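Local structure of glycerol dehydratase (1R9D) at residues K40-E43 with L49-A52; N182-Q187 with K203-V208; A493-F498 with A617-R622; E608-A613 with V687-H692. The protein probably dehydrates glycerol to 3-hydroxypropionaldehyde without vitamin B12, as a glycyl-radical lyase of the pyruvate formate lyase-like family. All coordinates share one frame; numbering follows the deposited sequence.

Contact 1: residues K40-E43 with L49-A52; sequences KQTE and LRRA
R50 reaches back from helix 47-61 so that its guanidinium meets the carboxylate of E43 at a slant, the two planes 48° apart. The pairing is therefore a one-point salt bridge, E43 OE1 to R50 NH1 at 3.3 Å, rather than a flat two-pronged one; R50 NH2 stays 3.8 Å from E43 OE1. Bends at chi2 and chi3 (-126° and -93°) curl the arginine past T42, and the CA of E43 comes to lie over one face of the guanidinium. A long, flexible side chain suits this detour, since it can bend past T42 and still present its charge. The hydroxyl of T42 holds a water, 2.7 Å from T42 OG1, which donates to R50 O at 2.8 Å, so a small branched polar residue suits a site where loop and helix are bridged through solvent. The second carboxylate oxygen of E43 is bound by the hydroxyl of Y125, and the E43 carbonyl accepts from R516 of the second subunit. E43 is thus shared between the arginine, a phenol and a subunit boundary; the positive charge nearby would probably favour its ionised form.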
# COMPACT_ATOMS: atom_id res chain seq x y z
N LYS A 40 -8.18 -12.26 11.66
CA LYS A 40 -7.55 -13.56 11.51
C LYS A 40 -8.11 -14.30 10.30
O LYS A 40 -7.45 -15.19 9.75
CB LYS A 40 -7.77 -14.41 12.77
CG LYS A 40 -6.91 -14.00 13.95
CD LYS A 40 -7.14 -14.92 15.15
CE LYS A 40 -6.23 -14.54 16.31
NZ LYS A 40 -6.50 -15.36 17.52
N GLN A 41 -9.32 -13.93 9.89
CA GLN A 41 -9.98 -14.56 8.75
C GLN A 41 -9.89 -13.79 7.44
O GLN A 41 -10.39 -14.26 6.41
CB GLN A 41 -11.45 -14.80 9.08
CG GLN A 41 -11.68 -15.77 10.21
CD GLN A 41 -11.07 -17.12 9.93
OE1 GLN A 41 -11.38 -17.76 8.92
NE2 GLN A 41 -10.18 -17.57 10.81
N THR A 42 -9.26 -12.62 7.46
CA THR A 42 -9.16 -11.80 6.25
C THR A 42 -7.73 -11.41 5.86
O THR A 42 -7.53 -10.40 5.19
CB THR A 42 -9.99 -10.51 6.41
OG1 THR A 42 -9.48 -9.75 7.51
CG2 THR A 42 -11.46 -10.84 6.68
N GLU A 43 -6.76 -12.22 6.26
CA GLU A 43 -5.35 -11.94 5.97
C GLU A 43 -5.02 -11.70 4.49
O GLU A 43 -4.14 -10.90 4.18
CB GLU A 43 -4.46 -13.07 6.49
CG GLU A 43 -4.55 -13.31 7.99
CD GLU A 43 -3.75 -12.32 8.82
OE1 GLU A 43 -3.13 -11.40 8.24
OE2 GLU A 43 -3.74 -12.47 10.06
N LEU A 49 -10.93 -3.69 2.62
CA LEU A 49 -11.93 -4.74 2.75
C LEU A 49 -11.84 -5.37 4.14
O LEU A 49 -12.85 -5.76 4.72
CB LEU A 49 -11.73 -5.78 1.64
CG LEU A 49 -12.96 -6.37 0.96
CD1 LEU A 49 -14.00 -5.30 0.64
CD2 LEU A 49 -12.52 -7.06 -0.33
N ARG A 50 -10.63 -5.47 4.69
CA ARG A 50 -10.45 -6.02 6.03
C ARG A 50 -11.19 -5.13 7.03
O ARG A 50 -11.82 -5.62 7.97
CB ARG A 50 -8.97 -6.09 6.40
CG ARG A 50 -8.20 -7.19 5.69
CD ARG A 50 -7.48 -8.08 6.69
NE ARG A 50 -6.11 -7.64 6.93
CZ ARG A 50 -5.28 -8.20 7.79
NH1 ARG A 50 -5.66 -9.24 8.53
NH2 ARG A 50 -4.05 -7.74 7.90
N ARG A 51 -11.11 -3.82 6.81
CA ARG A 51 -11.77 -2.86 7.68
C ARG A 51 -13.30 -2.96 7.57
O ARG A 51 -14.01 -2.85 8.57
CB ARG A 51 -11.33 -1.44 7.34
CG ARG A 51 -9.87 -1.11 7.67
CD ARG A 51 -9.59 -1.19 9.17
NE ARG A 51 -10.62 -0.48 9.93
CZ ARG A 51 -10.60 -0.31 11.25
NH1 ARG A 51 -9.59 -0.79 11.97
NH2 ARG A 51 -11.60 0.32 11.85
N ALA A 52 -13.80 -3.17 6.36
CA ALA A 52 -15.24 -3.29 6.14
C ALA A 52 -15.78 -4.57 6.78
O ALA A 52 -16.79 -4.55 7.47
CB ALA A 52 -15.55 -3.26 4.65
O HOH W 1 -11.21 -8.19 8.89

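Contact 2: residues N182-Q187 with K203-V208; sequences NEAKEQ and KFLNSV
Q187 and L205 make the closest apolar approach between these two helices: Q187 CG stands 3.7 Å from L205 CD1, with Q187 CB at 3.9 Å from the same methyl. The glutamine offers its aliphatic part here because CG lies anti to the backbone N (chi1 -171°) and the chain then bends at chi2, carrying the amide away from the leucine to the side chain of N191, which its NE2 hydrogen-bonds. A184 supplies the remaining van der Waals contacts. Its CB touches V208 CG1 at 4.2 Å and, more loosely, L205 CD2 at 4.5 Å. A single methyl at this point suits the close backbones, since the CA atoms of A184 and L205 are just 5.7 Å apart. I530 of helix 529-532 packs on both Q187 and L205 from outside the pair.

Among the side chains of 203-208, S207 OG donates to K203 O at 2.8 Å and bonds weakly to I48 O of helix 47-61, so a small hydroxyl turns back on its own backbone and can lie buried.

The axes of the two segments pass 9.2 Å apart at 159°, nearly antiparallel. As helices 169-190 and 197-230 follow one another through a short connection, they form an alpha-helical hairpin.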
# COMPACT_ATOMS: atom_id res chain seq x y z
N ASN A 182 -26.81 2.99 -2.47
CA ASN A 182 -27.18 3.19 -3.87
C ASN A 182 -26.25 4.14 -4.61
O ASN A 182 -26.02 3.98 -5.81
CB ASN A 182 -28.63 3.68 -3.98
CG ASN A 182 -29.63 2.60 -3.60
OD1 ASN A 182 -29.38 1.41 -3.81
ND2 ASN A 182 -30.76 3.01 -3.04
N GLU A 183 -25.70 5.12 -3.90
CA GLU A 183 -24.77 6.06 -4.53
C GLU A 183 -23.48 5.32 -4.83
O GLU A 183 -22.84 5.55 -5.86
CB GLU A 183 -24.49 7.25 -3.62
CG GLU A 183 -23.40 8.16 -4.14
CD GLU A 183 -23.39 9.53 -3.48
OE1 GLU A 183 -23.50 9.59 -2.24
OE2 GLU A 183 -23.27 10.54 -4.20
N ALA A 184 -23.09 4.42 -3.93
CA ALA A 184 -21.88 3.63 -4.12
C ALA A 184 -22.07 2.69 -5.31
O ALA A 184 -21.16 2.51 -6.13
CB ALA A 184 -21.57 2.82 -2.86
N LYS A 185 -23.25 2.08 -5.41
CA LYS A 185 -23.53 1.17 -6.52
C LYS A 185 -23.58 1.91 -7.86
O LYS A 185 -23.13 1.38 -8.87
CB LYS A 185 -24.86 0.43 -6.29
CG LYS A 185 -24.77 -0.66 -5.22
CD LYS A 185 -26.08 -1.40 -5.08
CE LYS A 185 -25.96 -2.54 -4.07
NZ LYS A 185 -27.26 -3.25 -3.88
N GLU A 186 -24.10 3.13 -7.85
CA GLU A 186 -24.17 3.92 -9.08
C GLU A 186 -22.77 4.30 -9.54
O GLU A 186 -22.49 4.30 -10.74
CB GLU A 186 -24.99 5.20 -8.86
CG GLU A 186 -26.43 4.96 -8.45
CD GLU A 186 -27.22 6.25 -8.27
OE1 GLU A 186 -26.66 7.21 -7.70
OE2 GLU A 186 -28.40 6.30 -8.69
N GLN A 187 -21.89 4.62 -8.60
CA GLN A 187 -20.52 5.00 -8.94
C GLN A 187 -19.79 3.79 -9.51
O GLN A 187 -18.97 3.91 -10.42
CB GLN A 187 -19.79 5.52 -7.69
CG GLN A 187 -18.42 6.13 -7.97
CD GLN A 187 -18.50 7.37 -8.85
OE1 GLN A 187 -19.20 8.32 -8.54
NE2 GLN A 187 -17.78 7.35 -9.97
N LYS A 203 -12.70 -1.93 -4.96
CA LYS A 203 -12.64 -2.51 -3.62
C LYS A 203 -13.14 -1.51 -2.58
O LYS A 203 -13.81 -1.89 -1.63
CB LYS A 203 -11.21 -2.95 -3.29
CG LYS A 203 -10.69 -4.06 -4.21
CD LYS A 203 -11.73 -5.16 -4.41
CE LYS A 203 -11.28 -6.18 -5.44
NZ LYS A 203 -12.36 -7.12 -5.84
N PHE A 204 -12.81 -0.24 -2.76
CA PHE A 204 -13.26 0.78 -1.82
C PHE A 204 -14.78 0.92 -1.85
O PHE A 204 -15.43 0.98 -0.80
CB PHE A 204 -12.64 2.15 -2.14
CG PHE A 204 -13.23 3.27 -1.33
CD1 PHE A 204 -12.90 3.41 0.02
CD2 PHE A 204 -14.17 4.13 -1.88
CE1 PHE A 204 -13.50 4.40 0.80
CE2 PHE A 204 -14.78 5.12 -1.10
CZ PHE A 204 -14.44 5.25 0.24
N LEU A 205 -15.36 0.99 -3.04
CA LEU A 205 -16.80 1.15 -3.15
C LEU A 205 -17.55 -0.05 -2.58
O LEU A 205 -18.58 0.10 -1.93
CB LEU A 205 -17.20 1.41 -4.60
CG LEU A 205 -16.77 2.78 -5.12
CD1 LEU A 205 -17.07 2.91 -6.61
CD2 LEU A 205 -17.48 3.88 -4.34
N ASN A 206 -17.03 -1.26 -2.81
CA ASN A 206 -17.68 -2.44 -2.26
C ASN A 206 -17.52 -2.50 -0.75
O ASN A 206 -18.34 -3.11 -0.05
CB ASN A 206 -17.13 -3.71 -2.92
CG ASN A 206 -17.81 -4.00 -4.25
OD1 ASN A 206 -19.03 -4.15 -4.31
ND2 ASN A 206 -17.02 -4.06 -5.31
N SER A 207 -16.47 -1.87 -0.23
CA SER A 207 -16.24 -1.84 1.21
C SER A 207 -17.23 -0.88 1.85
O SER A 207 -17.66 -1.09 2.99
CB SER A 207 -14.81 -1.40 1.51
OG SER A 207 -13.88 -2.40 1.13
N VAL A 208 -17.59 0.17 1.13
CA VAL A 208 -18.56 1.14 1.62
C VAL A 208 -19.92 0.44 1.71
O VAL A 208 -20.67 0.64 2.67
CB VAL A 208 -18.70 2.34 0.67
CG1 VAL A 208 -19.95 3.14 1.01
CG2 VAL A 208 -17.46 3.23 0.77

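Contact 3: residues A493-F498 with A617-R622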
# COMPACT_ATOMS: atom_id res chain seq x y z
N ALA A 493 15.60 29.54 14.98
CA ALA A 493 16.36 28.36 14.56
C ALA A 493 15.95 27.12 15.34
O ALA A 493 15.88 26.02 14.79
CB ALA A 493 17.85 28.61 14.72
N GLN A 494 15.70 27.28 16.64
CA GLN A 494 15.26 26.16 17.46
C GLN A 494 13.85 25.75 17.03
O GLN A 494 13.54 24.57 16.89
CB GLN A 494 15.24 26.53 18.95
CG GLN A 494 16.61 26.73 19.59
CD GLN A 494 17.47 25.47 19.60
OE1 GLN A 494 16.97 24.36 19.77
NE2 GLN A 494 18.77 25.65 19.43
N MET A 495 12.99 26.75 16.83
CA MET A 495 11.61 26.51 16.42
C MET A 495 11.58 25.73 15.11
O MET A 495 10.85 24.75 14.97
CB MET A 495 10.88 27.85 16.23
CG MET A 495 9.37 27.74 16.03
SD MET A 495 8.48 27.34 17.56
CE MET A 495 8.49 28.95 18.40
N GLU A 496 12.38 26.17 14.15
CA GLU A 496 12.46 25.54 12.84
C GLU A 496 12.79 24.05 12.89
O GLU A 496 12.15 23.24 12.21
CB GLU A 496 13.49 26.26 11.98
CG GLU A 496 13.79 25.60 10.65
CD GLU A 496 14.83 26.36 9.85
OE1 GLU A 496 15.92 26.64 10.41
OE2 GLU A 496 14.56 26.68 8.67
N TYR A 497 13.78 23.70 13.70
CA TYR A 497 14.21 22.31 13.82
C TYR A 497 13.13 21.39 14.38
O TYR A 497 12.83 20.35 13.80
CB TYR A 497 15.45 22.22 14.70
CG TYR A 497 16.00 20.81 14.84
CD1 TYR A 497 16.75 20.24 13.82
CD2 TYR A 497 15.72 20.04 15.96
CE1 TYR A 497 17.23 18.94 13.91
CE2 TYR A 497 16.19 18.72 16.06
CZ TYR A 497 16.94 18.18 15.03
OH TYR A 497 17.40 16.88 15.10
N PHE A 498 12.55 21.77 15.51
CA PHE A 498 11.53 20.92 16.11
C PHE A 498 10.19 20.90 15.40
O PHE A 498 9.51 19.88 15.40
CB PHE A 498 11.38 21.28 17.59
CG PHE A 498 12.56 20.89 18.42
CD1 PHE A 498 12.79 19.55 18.75
CD2 PHE A 498 13.50 21.83 18.81
CE1 PHE A 498 13.93 19.16 19.45
CE2 PHE A 498 14.65 21.46 19.52
CZ PHE A 498 14.87 20.12 19.84
N ALA A 617 4.44 33.93 18.88
CA ALA A 617 3.50 32.92 18.38
C ALA A 617 3.60 32.81 16.86
O ALA A 617 3.46 31.73 16.30
CB ALA A 617 2.08 33.27 18.78
N LEU A 618 3.83 33.95 16.20
CA LEU A 618 3.95 33.97 14.75
C LEU A 618 5.14 33.17 14.24
O LEU A 618 5.09 32.62 13.14
CB LEU A 618 4.04 35.41 14.23
CG LEU A 618 2.68 36.09 14.01
CD1 LEU A 618 2.87 37.59 13.78
CD2 LEU A 618 1.99 35.44 12.81
N VAL A 619 6.22 33.11 15.02
CA VAL A 619 7.39 32.35 14.61
C VAL A 619 6.97 30.88 14.48
O VAL A 619 7.34 30.20 13.53
CB VAL A 619 8.53 32.49 15.63
CG1 VAL A 619 9.68 31.54 15.28
CG2 VAL A 619 9.03 33.94 15.63
N TYR A 620 6.20 30.41 15.46
CA TYR A 620 5.71 29.03 15.43
C TYR A 620 4.76 28.85 14.23
O TYR A 620 4.91 27.92 13.44
CB TYR A 620 4.94 28.73 16.72
CG TYR A 620 4.16 27.43 16.67
CD1 TYR A 620 4.82 26.20 16.73
CD2 TYR A 620 2.78 27.44 16.52
CE1 TYR A 620 4.11 25.00 16.65
CE2 TYR A 620 2.06 26.24 16.44
CZ TYR A 620 2.74 25.03 16.50
OH TYR A 620 2.04 23.84 16.43
N CYS A 621 3.80 29.76 14.11
CA CYS A 621 2.82 29.67 13.03
C CYS A 621 3.43 29.68 11.63
O CYS A 621 3.00 28.92 10.76
CB CYS A 621 1.79 30.80 13.17
SG CYS A 621 0.71 30.66 14.66
N ARG A 622 4.44 30.52 11.40
CA ARG A 622 5.08 30.59 10.09
C ARG A 622 5.82 29.30 9.75
O ARG A 622 5.91 28.93 8.57
CB ARG A 622 6.05 31.77 10.02
CG ARG A 622 5.40 33.13 10.17
CD ARG A 622 6.45 34.23 10.12
NE ARG A 622 5.91 35.54 10.47
CZ ARG A 622 6.37 36.30 11.47
NH1 ARG A 622 7.38 35.86 12.21
NH2 ARG A 622 5.83 37.48 11.71
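The ring of Y620 receives M495 at its edge: the sulfur SD lies near the ring plane, 5.2 Å from the ring centroid and 85° off the ring normal, with Y620 CD1 3.9 Å away. This is a Met-aromatic contact of the edge-on kind. The same ring also meets that of F451, their planes inclined at about 35°, while V499 and M502, farther along helix 484-516, touch the tyrosine too. F498 and R622 also have neighbours in their own helices. F498 has Y497 CD2 over the centre of one face and Q494 OE1 at its edge, in plane; R622 lies with one face of its guanidinium against L618 CB.

Within 493-498, M495 alone makes the contact. Its CG is set anti to the backbone N, and turns at chi2 and chi3 fold the chain round so that it crosses the tyrosine at about a right angle. Along the way CG touches V619 CG1 at 3.9 Å, and the terminal CE rests 3.9 Å from Y620 CB. An unbranched, flexible thioether can follow such a path, whereas the beta-branched V619 gives a compact methyl for it to lie on.

All three residues are buried. The tyrosine hydroxyl has a weak hydrogen bond to the carbonyl of P548, and the tyrosine side chain is about 12 Å from bound glycerol. Between segments 493-498 and 617-622 the contact is apolar, with a polarisable sulfur set beside the slightly positive rim of an aromatic ring, an orientation that probably adds a modest electrostatic attraction to dispersion.

Contact 4: residues E608-A613 with V687-H692; sequences EVDNLA and VSKLDH
K689 passes across D610 at a slant, its CD and CE touching it before NZ bonds. From CB, which points toward helix 607-624, the lysine leaves with CG anti to its carbonyl carbon and then stays extended to the end. Its CD is the first atom to touch, 3.5 Å from D610 CB; CE follows at 3.5 Å from D610 OD2. At the tip, NZ donates to D610 OD2 over 2.8 Å in a salt bridge, arriving on the anti side of that oxygen, 15° out of the carboxylate plane. The ammonium is also paired with D605 and D607, so three carboxylates gather round one charge, a place that suits lysine with its several donor hydrogens. S686 gives D610 OD2 a second hydrogen bond, which would help fix the rotation of the carboxylate.

Beside this polar group, L690 CD2 packs 4.0 Å from A613 CB, a small residue that lets the leucine lie close to the helix backbone. The loop itself is braced at V687 O, which accepts L690 N and H692 NE2 from opposite faces of its plane, the imidazole bond being 2.9 Å long with an angle of 160° at the hydrogen. R614 binds the carbonyl of K689 as well.

Residues 687-690 form a type I beta turn that begins on the last residue of helix 680-687, and through it the glycine radical family region is joined to helix 607-624 of the pyruvate formate lyase-like region.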
# COMPACT_ATOMS: atom_id res chain seq x y z
N GLU A 608 4.15 46.88 24.35
CA GLU A 608 5.52 46.37 24.39
C GLU A 608 5.58 44.85 24.55
O GLU A 608 6.32 44.17 23.84
CB GLU A 608 6.31 47.04 25.51
CG GLU A 608 7.74 46.54 25.63
CD GLU A 608 8.57 47.38 26.57
OE1 GLU A 608 8.14 47.60 27.72
OE2 GLU A 608 9.67 47.82 26.16
N VAL A 609 4.79 44.31 25.47
CA VAL A 609 4.80 42.87 25.67
C VAL A 609 3.79 42.17 24.77
O VAL A 609 4.08 41.10 24.23
CB VAL A 609 4.55 42.50 27.16
CG1 VAL A 609 3.25 43.12 27.66
CG2 VAL A 609 4.54 40.98 27.32
N ASP A 610 2.62 42.76 24.58
CA ASP A 610 1.61 42.15 23.73
C ASP A 610 2.14 41.87 22.31
O ASP A 610 1.85 40.82 21.74
CB ASP A 610 0.36 43.04 23.65
CG ASP A 610 -0.36 43.16 24.98
OD1 ASP A 610 0.05 42.48 25.94
OD2 ASP A 610 -1.34 43.93 25.05
N ASN A 611 2.93 42.78 21.76
CA ASN A 611 3.48 42.56 20.42
C ASN A 611 4.53 41.46 20.37
O ASN A 611 4.78 40.88 19.30
CB ASN A 611 4.05 43.86 19.84
CG ASN A 611 2.97 44.85 19.48
OD1 ASN A 611 1.89 44.47 19.04
ND2 ASN A 611 3.26 46.14 19.65
N LEU A 612 5.16 41.17 21.50
CA LEU A 612 6.15 40.10 21.54
C LEU A 612 5.44 38.76 21.69
O LEU A 612 5.95 37.73 21.25
CB LEU A 612 7.15 40.33 22.68
CG LEU A 612 8.21 41.39 22.33
CD1 LEU A 612 9.14 41.62 23.51
CD2 LEU A 612 9.00 40.94 21.11
N ALA A 613 4.26 38.77 22.30
CA ALA A 613 3.49 37.54 22.43
C ALA A 613 3.06 37.23 20.99
O ALA A 613 3.11 36.08 20.54
CB ALA A 613 2.27 37.76 23.32
N VAL A 687 -5.25 40.06 24.11
CA VAL A 687 -5.37 38.84 23.32
C VAL A 687 -5.73 39.11 21.87
O VAL A 687 -5.29 38.40 20.96
CB VAL A 687 -6.40 37.88 23.96
CG1 VAL A 687 -6.54 36.62 23.12
CG2 VAL A 687 -5.96 37.52 25.37
N SER A 688 -6.53 40.16 21.64
CA SER A 688 -6.95 40.49 20.28
C SER A 688 -5.79 40.94 19.39
O SER A 688 -5.93 40.97 18.17
CB SER A 688 -8.05 41.56 20.31
OG SER A 688 -7.53 42.83 20.67
N LYS A 689 -4.65 41.28 19.98
CA LYS A 689 -3.51 41.74 19.20
C LYS A 689 -2.75 40.61 18.49
O LYS A 689 -1.97 40.86 17.57
CB LYS A 689 -2.54 42.53 20.08
CG LYS A 689 -3.14 43.82 20.63
CD LYS A 689 -2.27 44.40 21.73
CE LYS A 689 -2.92 45.62 22.36
NZ LYS A 689 -2.14 46.10 23.54
N LEU A 690 -2.98 39.37 18.92
CA LEU A 690 -2.33 38.23 18.29
C LEU A 690 -2.93 38.04 16.89
O LEU A 690 -4.00 38.57 16.60
CB LEU A 690 -2.58 36.96 19.11
CG LEU A 690 -2.24 37.02 20.60
CD1 LEU A 690 -2.73 35.73 21.28
CD2 LEU A 690 -0.74 37.20 20.79
N ASP A 691 -2.25 37.29 16.04
CA ASP A 691 -2.75 37.03 14.68
C ASP A 691 -3.66 35.79 14.73
O ASP A 691 -3.18 34.66 14.63
CB ASP A 691 -1.59 36.77 13.72
CG ASP A 691 -2.05 36.63 12.27
OD1 ASP A 691 -3.25 36.37 12.04
OD2 ASP A 691 -1.20 36.78 11.36
N HIS A 692 -4.96 36.01 14.89
CA HIS A 692 -5.92 34.92 14.96
C HIS A 692 -6.32 34.39 13.58
O HIS A 692 -7.04 33.39 13.48
CB HIS A 692 -7.17 35.39 15.70
CG HIS A 692 -6.93 35.69 17.15
ND1 HIS A 692 -7.01 34.72 18.13
CD2 HIS A 692 -6.62 36.84 17.78
CE1 HIS A 692 -6.76 35.27 19.31
NE2 HIS A 692 -6.52 36.56 19.13

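How the contacts relate
From the N terminus, contact 1 closes a tight loop, with five residues between segments 40-43 and 49-52. Contact 2 follows in series, joining two successive helices across fifteen intervening residues. The two touch, since L49 and A52 of contact 1 pack on S207 of contact 2, so helix 47-61 is tied to the helix pair. Contacts 3 and 4 span much longer loops, of 118 and 73 residues, and cross along the chain: their segments alternate, and both use helix 607-624. They meet where L618 packs on D691. Contacts 2 and 4 lie on opposite sides of the chain's centre, about 50 Å apart between centres.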